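Local structure of periplasmic binding protein (Pseudomonas aeruginosa, 2R79) at residues G27-T30 and T31-H34; Y121-R124 and L125-Q128; N100-K103 and L104-L108. The protein binds heme in the periplasm and probably hands it to a membrane transporter for uptake into the cell. All coordinates share one frame; numbering follows the deposited sequence.

How the interactions relate
Of the three contacts, only interaction 1 belongs to the heme pocket: the side chain of Thr-31 comes within about 4 Å of the bound heme and about 3 Å of that of Tyr-46, the axial ligand of the iron. Interactions 3 and 2 sit on successive helices, 94-108 and 111-135, and lie away from the annotated sites. Their nearest atoms are about 6 Å apart and their centres about 21 Å. From the centre of interaction 1 it is about 19 Å to that of interaction 3 and about 26 Å to that of interaction 2. No two of the three touch: one is a turn at the pocket, the other two are stretches of helix.

Interaction 1 (G27-T30 and T31-H34); sequences GVDT and TSQH
Asp-29 grips Thr-31 and Ser-32 in a type I beta turn that leaves strand 25-28, closed by Ser-32 N to Asp-29 O at 3.1 Å. The tight part is the carboxylate. Its OD2 takes Thr-31 OG1 at 2.5 Å through the syn lone pair, and Thr-31 N at 3.0 Å from well above the carboxylate plane, the bond that defines an Asx turn. OD1 receives Ser-32 OG at 2.9 Å. With chi1 at 76°, Asp-29 CG lies between its N and carbonyl carbon, and the carboxylate is brought over the turn. Gly-9 N also donates to OD1, and Ser-32 OG bonds to Ser-13 OG, tying the turn to the start of helix 10-18. Val-28 CB packs on Ser-32 CB at 3.7 Å.

The looser side carries the partly exposed Thr-30 and Gln-33. There a single bond, Gln-33 NE2 to Thr-30 O at 3.0 Å, is nearly straight (172°) and lies in both the carbonyl and the amide planes.

Because Thr-31 lines the heme pocket beside Tyr-46, the carboxylate of the buried Asp-29, its charge probably stabilised by Thr-31, Ser-32 and Gly-9, is consistent with a Thr-31 side chain whose rotation is fixed where it meets the heme.

Interaction 2 (Y121-R124 and L125-Q128); sequences YRQR and LRRQ
Leu-125 packs on Tyr-121 one turn back in helix 111-135, the long helix that precedes the second sheet of this two-lobed binding protein, as in periplasmic binding proteins of this family, where a single long helix joins the lobes. Leu-125, Arg-124 and Gln-123 bury the most surface in the contact. Leu-125 CG lies anti to its carbonyl carbon (chi1 -61°), which brings CG to 3.3 Å from Tyr-121 O. CD1, extended from it with chi2 -178°, reaches the tyrosine ring, 3.9 Å from both CD2 and CE2. The approach to the ring is oblique. The helical bond Leu-125 N to Tyr-121 O, 3.0 Å, joins the same two residues. Tyr-121 OH bonds to Gly-245 O, and its ring also meets Leu-94 and Leu-97 of helix 94-108, so this face of the helix is buried between neighbouring helices.

The Arg-124 chain curls, bent at chi2 and chi3, and its NH2 is paired with the carboxylate of Asp-250 in helix 248-259. Its NE stays 4.6 Å from Arg-127 NH1, a like-charge proximity that Asp-250 probably eases. Its backbone O accepts Gln-128 N at 3.0 Å.

Gln-123 and Arg-126 mark the solvent-exposed side. They run side by side in the same direction, with amide and guanidinium planes 86° apart. The amide is thus edge-on to the face of the guanidinium; both groups being donors at this point, no hydrogen bond forms although Gln-123 NE2 stands 3.1 Å from Arg-126 NH2.

Interaction 3 (N100-K103 and L104-L108); sequences NLKK and LGDWL
Lys-103 and Trp-107 touch one turn apart near the C-terminal end of helix 94-108, an alpha helix whose buried side faces helix 10-18 and strand 5-7 of the N-terminal lobe. The backbone bonds are regular i to i+4 links. Leu-104 N reaches Asn-100 O and Gly-105 N reaches Leu-101 O, while Trp-107 N donates to Lys-103 O at 2.9 Å and 171°. At the end the pattern weakens: the bonds from Leu-108 N to Leu-104 O and Gly-105 O are weak.

The main side-chain interaction is a CH-pi contact. Lys-103 CB sits 3.8 Å from the centroid of the six-membered ring of Trp-107, 17° off the ring normal, and CD follows at 3.9 Å from CH2. With chi1 at -54°, Trp-107 CG turns back along the helix, and the indole lies beside the aliphatic chain of Lys-103, both pointing the same way. Lys-103 O stands over the same face, toward the rim. The indole also makes a cation-pi contact with Arg-84 and touches Trp-5 of strand 5-7.

Apolar packing is carried by Leu-104, whose side chain meets Trp-5 and Trp-15. Its CG also rests against the carbonyl oxygen of Asn-100, 3.3 Å from that O.

The electrostatic pair is looser. Lys-102 NZ is 4.2 Å from Asp-106 OD2, beyond a salt bridge, and the aliphatic CE is closer to that oxygen. A water links the backbone of Lys-102 to the Asp-106 side chain, donating to Lys-102 O at 2.8 Å and to Asp-106 OD1 at 3.2 Å.

Interaction 1 (G27-T30 and T31-H34)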
loop_
_atom_site.group_PDB
_atom_site.type_symbol
_atom_site.label_atom_id
_atom_site.label_comp_id
_atom_site.label_asym_id
_atom_site.label_seq_id
_atom_site.Cartn_x
_atom_site.Cartn_y
_atom_site.Cartn_z
ATOM N N GLY A 27 22.330 19.308 8.167
ATOM C CA GLY A 27 22.566 18.022 8.794
ATOM C C GLY A 27 21.862 17.895 10.131
ATOM O O GLY A 27 21.659 18.890 10.829
ATOM N N VAL A 28 21.485 16.673 10.491
ATOM C CA VAL A 28 20.804 16.428 11.755
ATOM C C VAL A 28 21.210 15.091 12.378
ATOM O O VAL A 28 21.763 14.216 11.705
ATOM C CB VAL A 28 19.276 16.436 11.574
ATOM C CG1 VAL A 28 18.837 17.755 10.968
ATOM C CG2 VAL A 28 18.851 15.276 10.696
ATOM N N ASP A 29 20.937 14.943 13.670
ATOM C CA ASP A 29 21.266 13.714 14.373
ATOM C C ASP A 29 20.148 12.710 14.103
ATOM O O ASP A 29 19.092 13.070 13.580
ATOM C CB ASP A 29 21.394 13.968 15.878
ATOM C CG ASP A 29 20.048 14.122 16.556
ATOM O OD1 ASP A 29 19.338 15.107 16.252
ATOM O OD2 ASP A 29 19.699 13.249 17.385
ATOM N N THR A 30 20.378 11.459 14.475
ATOM C CA THR A 30 19.404 10.402 14.246
ATOM C C THR A 30 18.029 10.545 14.917
ATOM O O THR A 30 17.070 9.909 14.479
ATOM C CB THR A 30 19.997 9.028 14.627
ATOM O OG1 THR A 30 20.399 9.047 16.000
ATOM C CG2 THR A 30 21.210 8.713 13.761
ATOM N N THR A 31 17.907 11.361 15.962
ATOM C CA THR A 31 16.597 11.511 16.608
ATOM C C THR A 31 15.704 12.504 15.873
ATOM O O THR A 31 14.536 12.670 16.225
ATOM C CB THR A 31 16.702 11.979 18.084
ATOM O OG1 THR A 31 17.314 13.272 18.137
ATOM C CG2 THR A 31 17.509 10.989 18.910
ATOM N N SER A 32 16.252 13.161 14.857
ATOM C CA SER A 32 15.497 14.138 14.078
ATOM C C SER A 32 14.847 13.439 12.894
ATOM O O SER A 32 15.447 13.305 11.830
ATOM C CB SER A 32 16.426 15.250 13.601
ATOM O OG SER A 32 16.995 15.929 14.708
ATOM N N GLN A 33 13.607 13.004 13.088
ATOM C CA GLN A 33 12.872 12.278 12.069
ATOM C C GLN A 33 11.594 12.967 11.621
ATOM O O GLN A 33 10.783 12.382 10.896
ATOM C CB GLN A 33 12.543 10.887 12.607
ATOM C CG GLN A 33 13.774 10.030 12.877
ATOM C CD GLN A 33 13.478 8.853 13.785
ATOM O OE1 GLN A 33 12.404 8.253 13.718
ATOM N NE2 GLN A 33 14.437 8.507 14.636
ATOM N N HIS A 34 11.408 14.207 12.053
ATOM C CA HIS A 34 10.217 14.957 11.695
ATOM C C HIS A 34 10.557 16.408 11.435
ATOM O O HIS A 34 11.214 17.048 12.245
ATOM C CB HIS A 34 9.169 14.861 12.808
ATOM C CG HIS A 34 8.730 13.462 13.095
ATOM N ND1 HIS A 34 9.462 12.599 13.882
ATOM C CD2 HIS A 34 7.678 12.745 12.629
ATOM C CE1 HIS A 34 8.882 11.411 13.886
ATOM N NE2 HIS A 34 7.798 11.473 13.132
#

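Interaction 2 (Y121-R124 and L125-Q128)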
loop_
_atom_site.group_PDB
_atom_site.type_symbol
_atom_site.label_atom_id
_atom_site.label_comp_id
_atom_site.label_asym_id
_atom_site.label_seq_id
_atom_site.Cartn_x
_atom_site.Cartn_y
_atom_site.Cartn_z
ATOM N N TYR A 121 1.202 27.707 20.844
ATOM C CA TYR A 121 1.487 26.563 21.691
ATOM C C TYR A 121 0.728 26.650 23.014
ATOM O O TYR A 121 0.014 25.723 23.389
ATOM C CB TYR A 121 2.987 26.484 21.963
ATOM C CG TYR A 121 3.486 25.101 22.319
ATOM C CD1 TYR A 121 3.714 24.151 21.328
ATOM C CD2 TYR A 121 3.783 24.762 23.644
ATOM C CE1 TYR A 121 4.238 22.899 21.637
ATOM C CE2 TYR A 121 4.307 23.511 23.967
ATOM C CZ TYR A 121 4.536 22.587 22.954
ATOM O OH TYR A 121 5.095 21.368 23.244
ATOM N N ARG A 122 0.874 27.773 23.713
ATOM C CA ARG A 122 0.207 27.954 24.994
ATOM C C ARG A 122 -1.309 27.914 24.844
ATOM O O ARG A 122 -2.012 27.432 25.726
ATOM C CB ARG A 122 0.664 29.264 25.644
ATOM C CG ARG A 122 2.188 29.371 25.738
ATOM C CD ARG A 122 2.655 30.339 26.815
ATOM N NE ARG A 122 1.841 31.546 26.849
ATOM C CZ ARG A 122 2.173 32.658 27.497
ATOM N NH1 ARG A 122 3.314 32.724 28.166
ATOM N NH2 ARG A 122 1.355 33.702 27.488
ATOM N N GLN A 123 -1.805 28.394 23.710
ATOM C CA GLN A 123 -3.235 28.397 23.444
ATOM C C GLN A 123 -3.710 26.952 23.328
ATOM O O GLN A 123 -4.779 26.593 23.830
ATOM C CB GLN A 123 -3.518 29.140 22.136
ATOM C CG GLN A 123 -4.992 29.416 21.866
ATOM C CD GLN A 123 -5.528 30.575 22.695
ATOM O OE1 GLN A 123 -4.973 31.683 22.667
ATOM N NE2 GLN A 123 -6.610 30.326 23.434
ATOM N N ARG A 124 -2.915 26.134 22.640
ATOM C CA ARG A 124 -3.228 24.726 22.470
ATOM C C ARG A 124 -3.294 24.071 23.851
ATOM O O ARG A 124 -4.212 23.308 24.142
ATOM C CB ARG A 124 -2.146 24.032 21.631
ATOM C CG ARG A 124 -2.161 24.352 20.138
ATOM C CD ARG A 124 -3.465 23.921 19.482
ATOM N NE ARG A 124 -3.626 22.468 19.410
ATOM C CZ ARG A 124 -2.945 21.671 18.587
ATOM N NH1 ARG A 124 -2.042 22.177 17.753
ATOM N NH2 ARG A 124 -3.172 20.363 18.589
ATOM N N LEU A 125 -2.313 24.381 24.695
ATOM C CA LEU A 125 -2.251 23.820 26.037
ATOM C C LEU A 125 -3.402 24.272 26.928
ATOM O O LEU A 125 -3.902 23.496 27.735
ATOM C CB LEU A 125 -0.910 24.164 26.698
ATOM C CG LEU A 125 0.320 23.609 25.966
ATOM C CD1 LEU A 125 1.580 23.957 26.730
ATOM C CD2 LEU A 125 0.189 22.107 25.810
ATOM N N ARG A 126 -3.829 25.523 26.777
ATOM C CA ARG A 126 -4.932 26.036 27.579
ATOM C C ARG A 126 -6.210 25.300 27.209
ATOM O O ARG A 126 -7.036 24.974 28.064
ATOM C CB ARG A 126 -5.117 27.539 27.350
ATOM C CG ARG A 126 -6.034 28.189 28.375
ATOM C CD ARG A 126 -6.082 29.700 28.241
ATOM N NE ARG A 126 -7.005 30.135 27.200
ATOM C CZ ARG A 126 -7.153 31.398 26.825
ATOM N NH1 ARG A 126 -6.438 32.349 27.407
ATOM N NH2 ARG A 126 -8.015 31.713 25.870
ATOM N N ARG A 127 -6.358 25.027 25.921
ATOM C CA ARG A 127 -7.517 24.326 25.404
ATOM C C ARG A 127 -7.518 22.870 25.871
ATOM O O ARG A 127 -8.577 22.299 26.166
ATOM C CB ARG A 127 -7.487 24.384 23.881
ATOM C CG ARG A 127 -8.663 23.736 23.201
ATOM C CD ARG A 127 -8.391 23.596 21.708
ATOM N NE ARG A 127 -9.453 22.857 21.037
ATOM C CZ ARG A 127 -9.339 22.320 19.828
ATOM N NH1 ARG A 127 -8.201 22.438 19.155
ATOM N NH2 ARG A 127 -10.364 21.661 19.298
ATOM N N GLN A 128 -6.329 22.272 25.928
ATOM C CA GLN A 128 -6.184 20.883 26.358
ATOM C C GLN A 128 -6.569 20.773 27.838
ATOM O O GLN A 128 -7.252 19.832 28.230
ATOM C CB GLN A 128 -4.743 20.417 26.135
ATOM C CG GLN A 128 -4.410 19.013 26.635
ATOM C CD GLN A 128 -5.199 17.917 25.934
ATOM O OE1 GLN A 128 -6.183 17.403 26.473
ATOM N NE2 GLN A 128 -4.777 17.558 24.725
#

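Interaction 3 (N100-K103 and L104-L108)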
loop_
_atom_site.group_PDB
_atom_site.type_symbol
_atom_site.label_atom_id
_atom_site.label_comp_id
_atom_site.label_asym_id
_atom_site.label_seq_id
_atom_site.Cartn_x
_atom_site.Cartn_y
_atom_site.Cartn_z
ATOM N N ASN A 100 13.904 28.846 24.310
ATOM C CA ASN A 100 14.494 28.236 23.129
ATOM C C ASN A 100 13.936 28.923 21.881
ATOM O O ASN A 100 14.674 29.252 20.956
ATOM C CB ASN A 100 14.179 26.739 23.072
ATOM C CG ASN A 100 14.967 25.930 24.083
ATOM O OD1 ASN A 100 15.977 26.388 24.618
ATOM N ND2 ASN A 100 14.518 24.705 24.334
ATOM N N LEU A 101 12.627 29.147 21.862
ATOM C CA LEU A 101 12.006 29.794 20.716
ATOM C C LEU A 101 12.552 31.202 20.516
ATOM O O LEU A 101 12.756 31.639 19.386
ATOM C CB LEU A 101 10.490 29.842 20.883
ATOM C CG LEU A 101 9.768 28.498 20.820
ATOM C CD1 LEU A 101 8.272 28.735 20.918
ATOM C CD2 LEU A 101 10.100 27.784 19.529
ATOM N N LYS A 102 12.785 31.904 21.618
ATOM C CA LYS A 102 13.323 33.254 21.571
ATOM C C LYS A 102 14.648 33.253 20.819
ATOM O O LYS A 102 14.857 34.055 19.911
ATOM C CB LYS A 102 13.535 33.778 22.995
ATOM C CG LYS A 102 14.274 35.105 23.084
ATOM C CD LYS A 102 13.481 36.237 22.451
ATOM C CE LYS A 102 14.222 37.565 22.575
ATOM N NZ LYS A 102 13.468 38.687 21.946
ATOM N N LYS A 103 15.541 32.345 21.195
ATOM C CA LYS A 103 16.844 32.254 20.549
ATOM C C LYS A 103 16.747 31.823 19.087
ATOM O O LYS A 103 17.309 32.475 18.209
ATOM C CB LYS A 103 17.745 31.283 21.309
ATOM C CG LYS A 103 18.013 31.692 22.740
ATOM C CD LYS A 103 18.961 30.721 23.429
ATOM C CE LYS A 103 19.216 31.150 24.865
ATOM N NZ LYS A 103 20.236 30.294 25.530
ATOM N N LEU A 104 16.039 30.725 18.829
ATOM C CA LEU A 104 15.888 30.232 17.463
ATOM C C LEU A 104 15.334 31.331 16.576
ATOM O O LEU A 104 15.796 31.529 15.454
ATOM C CB LEU A 104 14.956 29.023 17.422
ATOM C CG LEU A 104 15.458 27.758 18.118
ATOM C CD1 LEU A 104 14.426 26.651 17.961
ATOM C CD2 LEU A 104 16.794 27.335 17.520
ATOM N N GLY A 105 14.344 32.050 17.088
ATOM C CA GLY A 105 13.754 33.128 16.322
ATOM C C GLY A 105 14.800 34.153 15.927
ATOM O O GLY A 105 14.851 34.582 14.775
ATOM N N ASP A 106 15.647 34.535 16.879
ATOM C CA ASP A 106 16.681 35.523 16.614
ATOM C C ASP A 106 17.741 35.051 15.628
ATOM O O ASP A 106 18.062 35.768 14.683
ATOM C CB ASP A 106 17.356 35.969 17.916
ATOM C CG ASP A 106 16.447 36.829 18.787
ATOM O OD1 ASP A 106 15.497 37.441 18.250
ATOM O OD2 ASP A 106 16.694 36.906 20.012
ATOM N N TRP A 107 18.291 33.861 15.837
ATOM C CA TRP A 107 19.318 33.363 14.926
ATOM C C TRP A 107 18.761 33.078 13.532
ATOM O O TRP A 107 19.516 32.973 12.567
ATOM C CB TRP A 107 19.977 32.092 15.473
ATOM C CG TRP A 107 20.530 32.221 16.857
ATOM C CD1 TRP A 107 21.112 33.326 17.410
ATOM C CD2 TRP A 107 20.560 31.204 17.867
ATOM N NE1 TRP A 107 21.498 33.063 18.705
ATOM C CE2 TRP A 107 21.171 31.768 19.012
ATOM C CE3 TRP A 107 20.130 29.870 17.919
ATOM C CZ2 TRP A 107 21.361 31.043 20.198
ATOM C CZ3 TRP A 107 20.320 29.147 19.103
ATOM C CH2 TRP A 107 20.929 29.740 20.224
ATOM N N LEU A 108 17.442 32.961 13.430
ATOM C CA LEU A 108 16.779 32.669 12.159
ATOM C C LEU A 108 16.264 33.947 11.497
ATOM O O LEU A 108 15.924 33.955 10.313
ATOM C CB LEU A 108 15.611 31.707 12.408
ATOM C CG LEU A 108 15.507 30.324 11.753
ATOM C CD1 LEU A 108 16.859 29.764 11.348
ATOM C CD2 LEU A 108 14.810 29.396 12.746
HETATM O O HOH W 1 12.880 35.651 18.827
#